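Local structure of CRISPR-associated protein Cse2 (Thermus thermophilus, 2ZCA) at residues 53-65 / 128-140. The protein belongs to the CasB/Cse2 family of type I-E CRISPR systems and probably takes part in adaptive defence against viruses and plasmids. Sequence-based numbering, arbitrary orientation.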
loop_
_atom_site.group_PDB
_atom_site.type_symbol
_atom_site.label_atom_id
_atom_site.label_comp_id
_atom_site.label_asym_id
_atom_site.label_seq_id
_atom_site.Cartn_x
_atom_site.Cartn_y
_atom_site.Cartn_z
ATOM N N ASP A 53 12.478 -5.645 -13.828
ATOM C CA ASP A 53 11.659 -5.534 -15.028
ATOM C C ASP A 53 10.195 -5.547 -14.603
ATOM O O ASP A 53 9.692 -6.560 -14.116
ATOM C CB ASP A 53 11.950 -6.698 -15.978
ATOM C CG ASP A 53 13.423 -6.787 -16.354
ATOM O OD1 ASP A 53 14.012 -5.742 -16.706
ATOM O OD2 ASP A 53 13.989 -7.900 -16.307
ATOM N N TRP A 54 9.516 -4.419 -14.792
ATOM C CA TRP A 54 8.120 -4.296 -14.383
ATOM C C TRP A 54 7.152 -3.855 -15.467
ATOM O O TRP A 54 7.539 -3.229 -16.452
ATOM C CB TRP A 54 7.998 -3.291 -13.236
ATOM C CG TRP A 54 8.918 -3.533 -12.096
ATOM C CD1 TRP A 54 10.125 -2.935 -11.870
ATOM C CD2 TRP A 54 8.704 -4.435 -11.009
ATOM N NE1 TRP A 54 10.675 -3.407 -10.703
ATOM C CE2 TRP A 54 9.822 -4.331 -10.154
ATOM C CE3 TRP A 54 7.673 -5.323 -10.672
ATOM C CZ2 TRP A 54 9.941 -5.080 -8.982
ATOM C CZ3 TRP A 54 7.791 -6.068 -9.506
ATOM C CH2 TRP A 54 8.917 -5.941 -8.677
ATOM N N ARG A 55 5.883 -4.190 -15.262
ATOM C CA ARG A 55 4.821 -3.777 -16.167
ATOM C C ARG A 55 4.307 -2.485 -15.537
ATOM O O ARG A 55 4.521 -2.250 -14.345
ATOM C CB ARG A 55 3.700 -4.813 -16.204
ATOM C CG ARG A 55 4.094 -6.164 -16.783
ATOM C CD ARG A 55 2.925 -7.131 -16.706
ATOM N NE ARG A 55 2.437 -7.251 -15.336
ATOM C CZ ARG A 55 1.377 -7.965 -14.972
ATOM N NH1 ARG A 55 0.680 -8.633 -15.883
ATOM N NH2 ARG A 55 1.013 -8.009 -13.695
ATOM N N GLN A 56 3.638 -1.647 -16.319
ATOM C CA GLN A 56 3.131 -0.380 -15.798
ATOM C C GLN A 56 2.293 -0.538 -14.525
ATOM O O GLN A 56 2.489 0.201 -13.561
ATOM C CB GLN A 56 2.316 0.345 -16.878
ATOM C CG GLN A 56 1.783 1.722 -16.471
ATOM C CD GLN A 56 2.871 2.664 -15.969
ATOM O OE1 GLN A 56 4.035 2.561 -16.362
ATOM N NE2 GLN A 56 2.487 3.602 -15.106
ATOM N N GLU A 57 1.366 -1.495 -14.517
ATOM C CA GLU A 57 0.516 -1.708 -13.342
ATOM C C GLU A 57 1.353 -2.008 -12.100
ATOM O O GLU A 57 0.983 -1.636 -10.985
ATOM C CB GLU A 57 -0.471 -2.866 -13.574
ATOM C CG GLU A 57 0.167 -4.254 -13.571
ATOM C CD GLU A 57 -0.859 -5.380 -13.562
ATOM O OE1 GLU A 57 -1.655 -5.471 -14.521
ATOM O OE2 GLU A 57 -0.870 -6.174 -12.594
ATOM N N GLU A 58 2.476 -2.694 -12.294
ATOM C CA GLU A 58 3.349 -3.032 -11.177
ATOM C C GLU A 58 4.116 -1.802 -10.695
ATOM O O GLU A 58 4.364 -1.652 -9.500
ATOM C CB GLU A 58 4.316 -4.144 -11.586
ATOM C CG GLU A 58 3.608 -5.427 -11.998
ATOM C CD GLU A 58 4.570 -6.521 -12.413
ATOM O OE1 GLU A 58 5.375 -6.290 -13.339
ATOM O OE2 GLU A 58 4.518 -7.617 -11.813
ATOM N N ARG A 59 4.507 -0.928 -11.619
ATOM C CA ARG A 59 5.205 0.289 -11.216
ATOM C C ARG A 59 4.233 1.118 -10.375
ATOM O O ARG A 59 4.590 1.641 -9.320
ATOM C CB ARG A 59 5.645 1.108 -12.438
ATOM C CG ARG A 59 6.803 0.507 -13.224
ATOM C CD ARG A 59 7.342 1.499 -14.257
ATOM N NE ARG A 59 6.537 1.522 -15.472
ATOM C CZ ARG A 59 6.692 0.675 -16.487
ATOM N NH1 ARG A 59 7.629 -0.259 -16.438
ATOM N NH2 ARG A 59 5.902 0.758 -17.546
ATOM N N GLU A 60 2.995 1.219 -10.849
ATOM C CA GLU A 60 1.976 1.989 -10.142
ATOM C C GLU A 60 1.754 1.443 -8.731
ATOM O O GLU A 60 1.512 2.206 -7.794
ATOM C CB GLU A 60 0.676 1.985 -10.948
ATOM C CG GLU A 60 0.877 2.521 -12.363
ATOM C CD GLU A 60 -0.382 2.495 -13.207
ATOM O OE1 GLU A 60 -1.213 1.587 -13.011
ATOM O OE2 GLU A 60 -0.530 3.373 -14.084
ATOM N N ALA A 61 1.859 0.127 -8.572
ATOM C CA ALA A 61 1.683 -0.479 -7.252
ATOM C C ALA A 61 2.754 0.060 -6.308
ATOM O O ALA A 61 2.470 0.388 -5.156
ATOM C CB ALA A 61 1.782 -1.997 -7.343
ATOM N N HIS A 62 3.990 0.151 -6.797
ATOM C CA HIS A 62 5.081 0.667 -5.975
ATOM C C HIS A 62 4.834 2.124 -5.583
ATOM O O HIS A 62 5.049 2.512 -4.432
ATOM C CB HIS A 62 6.421 0.568 -6.714
ATOM C CG HIS A 62 6.962 -0.824 -6.815
ATOM N ND1 HIS A 62 6.449 -1.765 -7.681
ATOM C CD2 HIS A 62 7.997 -1.426 -6.179
ATOM C CE1 HIS A 62 7.146 -2.883 -7.580
ATOM N NE2 HIS A 62 8.092 -2.703 -6.676
ATOM N N TYR A 63 4.394 2.934 -6.541
ATOM C CA TYR A 63 4.127 4.342 -6.252
ATOM C C TYR A 63 3.028 4.503 -5.213
ATOM O O TYR A 63 3.118 5.363 -4.336
ATOM C CB TYR A 63 3.734 5.091 -7.528
ATOM C CG TYR A 63 4.921 5.526 -8.361
ATOM C CD1 TYR A 63 5.683 6.635 -7.996
ATOM C CD2 TYR A 63 5.302 4.807 -9.491
ATOM C CE1 TYR A 63 6.800 7.017 -8.733
ATOM C CE2 TYR A 63 6.415 5.179 -10.232
ATOM C CZ TYR A 63 7.159 6.285 -9.846
ATOM O OH TYR A 63 8.271 6.645 -10.571
ATOM N N LEU A 64 1.986 3.683 -5.307
ATOM C CA LEU A 64 0.893 3.794 -4.350
ATOM C C LEU A 64 1.347 3.394 -2.948
ATOM O O LEU A 64 0.994 4.051 -1.968
ATOM C CB LEU A 64 -0.307 2.939 -4.791
ATOM C CG LEU A 64 -1.530 2.931 -3.859
ATOM C CD1 LEU A 64 -2.020 4.349 -3.612
ATOM C CD2 LEU A 64 -2.640 2.093 -4.484
ATOM N N VAL A 65 2.131 2.323 -2.848
ATOM C CA VAL A 65 2.618 1.879 -1.545
ATOM C C VAL A 65 3.550 2.918 -0.922
ATOM O O VAL A 65 3.515 3.139 0.284
ATOM C CB VAL A 65 3.330 0.512 -1.645
ATOM C CG1 VAL A 65 4.032 0.182 -0.331
ATOM C CG2 VAL A 65 2.302 -0.572 -1.967
ATOM N N PHE A 128 3.667 -2.962 5.278
ATOM C CA PHE A 128 3.788 -2.425 3.926
ATOM C C PHE A 128 4.476 -3.365 2.946
ATOM O O PHE A 128 4.332 -3.218 1.733
ATOM C CB PHE A 128 4.502 -1.073 3.976
ATOM C CG PHE A 128 3.631 0.036 4.490
ATOM C CD1 PHE A 128 2.645 0.592 3.680
ATOM C CD2 PHE A 128 3.760 0.496 5.796
ATOM C CE1 PHE A 128 1.796 1.590 4.165
ATOM C CE2 PHE A 128 2.915 1.495 6.290
ATOM C CZ PHE A 128 1.934 2.040 5.474
ATOM N N ALA A 129 5.215 -4.337 3.468
ATOM C CA ALA A 129 5.881 -5.308 2.617
ATOM C C ALA A 129 4.802 -6.226 2.043
ATOM O O ALA A 129 4.747 -6.458 0.837
ATOM C CB ALA A 129 6.892 -6.111 3.426
ATOM N N ARG A 130 3.936 -6.738 2.912
ATOM C CA ARG A 130 2.853 -7.611 2.463
ATOM C C ARG A 130 1.866 -6.810 1.621
ATOM O O ARG A 130 1.270 -7.331 0.684
ATOM C CB ARG A 130 2.128 -8.248 3.663
ATOM C CG ARG A 130 0.968 -9.175 3.281
ATOM C CD ARG A 130 1.366 -10.223 2.228
ATOM N NE ARG A 130 2.356 -11.188 2.706
ATOM C CZ ARG A 130 2.070 -12.300 3.381
ATOM N NH1 ARG A 130 0.811 -12.607 3.669
ATOM N NH2 ARG A 130 3.048 -13.114 3.758
ATOM N N LEU A 131 1.692 -5.533 1.945
ATOM C CA LEU A 131 0.770 -4.714 1.170
ATOM C C LEU A 131 1.202 -4.655 -0.301
ATOM O O LEU A 131 0.377 -4.807 -1.201
ATOM C CB LEU A 131 0.681 -3.297 1.748
ATOM C CG LEU A 131 -0.310 -2.379 1.021
ATOM C CD1 LEU A 131 -1.699 -3.018 1.026
ATOM C CD2 LEU A 131 -0.351 -1.010 1.697
ATOM N N LEU A 132 2.491 -4.441 -0.552
ATOM C CA LEU A 132 2.960 -4.378 -1.933
ATOM C C LEU A 132 2.883 -5.749 -2.604
ATOM O O LEU A 132 2.430 -5.860 -3.740
ATOM C CB LEU A 132 4.397 -3.852 -2.009
ATOM C CG LEU A 132 4.986 -3.837 -3.425
ATOM C CD1 LEU A 132 4.122 -2.966 -4.334
ATOM C CD2 LEU A 132 6.418 -3.325 -3.390
ATOM N N ASP A 133 3.326 -6.793 -1.911
ATOM C CA ASP A 133 3.270 -8.125 -2.503
ATOM C C ASP A 133 1.842 -8.466 -2.898
ATOM O O ASP A 133 1.607 -9.106 -3.928
ATOM C CB ASP A 133 3.801 -9.187 -1.532
ATOM C CG ASP A 133 5.307 -9.130 -1.371
ATOM O OD1 ASP A 133 6.004 -8.910 -2.382
ATOM O OD2 ASP A 133 5.795 -9.321 -0.240
ATOM N N ASP A 134 0.887 -8.039 -2.077
ATOM C CA ASP A 134 -0.516 -8.311 -2.356
ATOM C C ASP A 134 -1.050 -7.467 -3.513
ATOM O O ASP A 134 -1.739 -7.978 -4.392
ATOM C CB ASP A 134 -1.368 -8.078 -1.105
ATOM C CG ASP A 134 -1.122 -9.118 -0.030
ATOM O OD1 ASP A 134 -0.575 -10.193 -0.363
ATOM O OD2 ASP A 134 -1.490 -8.868 1.140
ATOM N N LEU A 135 -0.727 -6.178 -3.519
ATOM C CA LEU A 135 -1.196 -5.298 -4.585
ATOM C C LEU A 135 -0.648 -5.758 -5.941
ATOM O O LEU A 135 -1.333 -5.690 -6.962
ATOM C CB LEU A 135 -0.769 -3.854 -4.291
ATOM C CG LEU A 135 -1.312 -2.757 -5.216
ATOM C CD1 LEU A 135 -2.837 -2.812 -5.263
ATOM C CD2 LEU A 135 -0.839 -1.400 -4.713
ATOM N N LEU A 136 0.590 -6.235 -5.946
ATOM C CA LEU A 136 1.205 -6.713 -7.178
ATOM C C LEU A 136 0.457 -7.905 -7.774
ATOM O O LEU A 136 0.476 -8.115 -8.986
ATOM C CB LEU A 136 2.660 -7.105 -6.917
ATOM C CG LEU A 136 3.651 -5.952 -6.756
ATOM C CD1 LEU A 136 4.986 -6.470 -6.225
ATOM C CD2 LEU A 136 3.840 -5.272 -8.105
ATOM N N ARG A 137 -0.215 -8.676 -6.925
ATOM C CA ARG A 137 -0.941 -9.861 -7.381
ATOM C C ARG A 137 -2.456 -9.671 -7.312
ATOM O O ARG A 137 -3.219 -10.622 -7.459
ATOM C CB ARG A 137 -0.544 -11.059 -6.518
ATOM C CG ARG A 137 0.953 -11.362 -6.525
ATOM C CD ARG A 137 1.297 -12.411 -5.478
ATOM N NE ARG A 137 1.106 -11.916 -4.114
ATOM C CZ ARG A 137 1.084 -12.693 -3.035
ATOM N NH1 ARG A 137 1.239 -14.006 -3.162
ATOM N NH2 ARG A 137 0.904 -12.162 -1.829
ATOM N N TRP A 138 -2.882 -8.431 -7.121
ATOM C CA TRP A 138 -4.300 -8.122 -6.981
ATOM C C TRP A 138 -5.186 -8.507 -8.159
ATOM O O TRP A 138 -6.355 -8.851 -7.974
ATOM C CB TRP A 138 -4.463 -6.628 -6.685
ATOM C CG TRP A 138 -5.824 -6.251 -6.180
ATOM C CD1 TRP A 138 -6.881 -5.796 -6.918
ATOM C CD2 TRP A 138 -6.272 -6.297 -4.821
ATOM N NE1 TRP A 138 -7.960 -5.552 -6.096
ATOM C CE2 TRP A 138 -7.612 -5.852 -4.806
ATOM C CE3 TRP A 138 -5.668 -6.671 -3.613
ATOM C CZ2 TRP A 138 -8.361 -5.772 -3.628
ATOM C CZ3 TRP A 138 -6.418 -6.590 -2.437
ATOM C CH2 TRP A 138 -7.749 -6.143 -2.459
ATOM N N PHE A 139 -4.635 -8.468 -9.366
ATOM C CA PHE A 139 -5.430 -8.769 -10.545
ATOM C C PHE A 139 -5.382 -10.197 -11.058
ATOM O O PHE A 139 -5.720 -10.469 -12.211
ATOM C CB PHE A 139 -5.065 -7.771 -11.631
ATOM C CG PHE A 139 -5.209 -6.352 -11.180
ATOM C CD1 PHE A 139 -6.465 -5.843 -10.861
ATOM C CD2 PHE A 139 -4.089 -5.551 -10.987
ATOM C CE1 PHE A 139 -6.603 -4.554 -10.349
ATOM C CE2 PHE A 139 -4.214 -4.262 -10.475
ATOM C CZ PHE A 139 -5.476 -3.764 -10.155
ATOM N N SER A 140 -4.979 -11.114 -10.193
ATOM C CA SER A 140 -4.941 -12.517 -10.569
ATOM C C SER A 140 -6.377 -12.985 -10.796
ATOM O O SER A 140 -7.274 -12.667 -10.014
ATOM C CB SER A 140 -4.308 -13.347 -9.455
ATOM O OG SER A 140 -4.545 -14.727 -9.674
HETATM O O HOH W 1 -1.892 -8.661 -10.508
#
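Leu-132 meets Val-65, Ala-61 and His-62 with successive parts of its side chain, a compact example of how one branched residue fits its helix against a neighbour. Its CB lies 3.9 Å from Val-65 CG2. Beyond it CG stands anti to the backbone N (chi1 177°), and the two methyls part: CD1 reaches Val-65 CG2 at 3.8 Å and also touches Ala-61 CB, whereas CD2 sits over one face of the His-62 imidazole, a CH-pi contact 4.0 Å from the ring centroid. That ring is held in place by a nearly straight bond from His-62 ND1 to Glu-58 O (2.8 Å), an oxygen that His-62 N approaches from the other face of the carbonyl plane. Val-65 answers as a knob in a hole formed by Phe-128, Leu-131, Leu-132 and Leu-135.

One turn further along, Leu-136 CD2 packs on Ala-61 CB and, at 3.7 Å, on Glu-58 CB. No hydrogen bond joins the two segments directly; near Glu-57, instead, a water donates to Leu-136 O, accepts from Phe-139 N and bonds weakly to Glu-57 OE2, which is also salt-bridged to Arg-55 NH2 (2.9 Å).

The axes of helices 56-65 and 128-136 run roughly antiparallel (155°) and approach to 9.4 Å within an all-helical fold: Phe-7 of helix 3-15 touches Leu-132 and meets the His-62 ring edge-to-face, while helix 111-121 packs against Leu-64 and Leu-135.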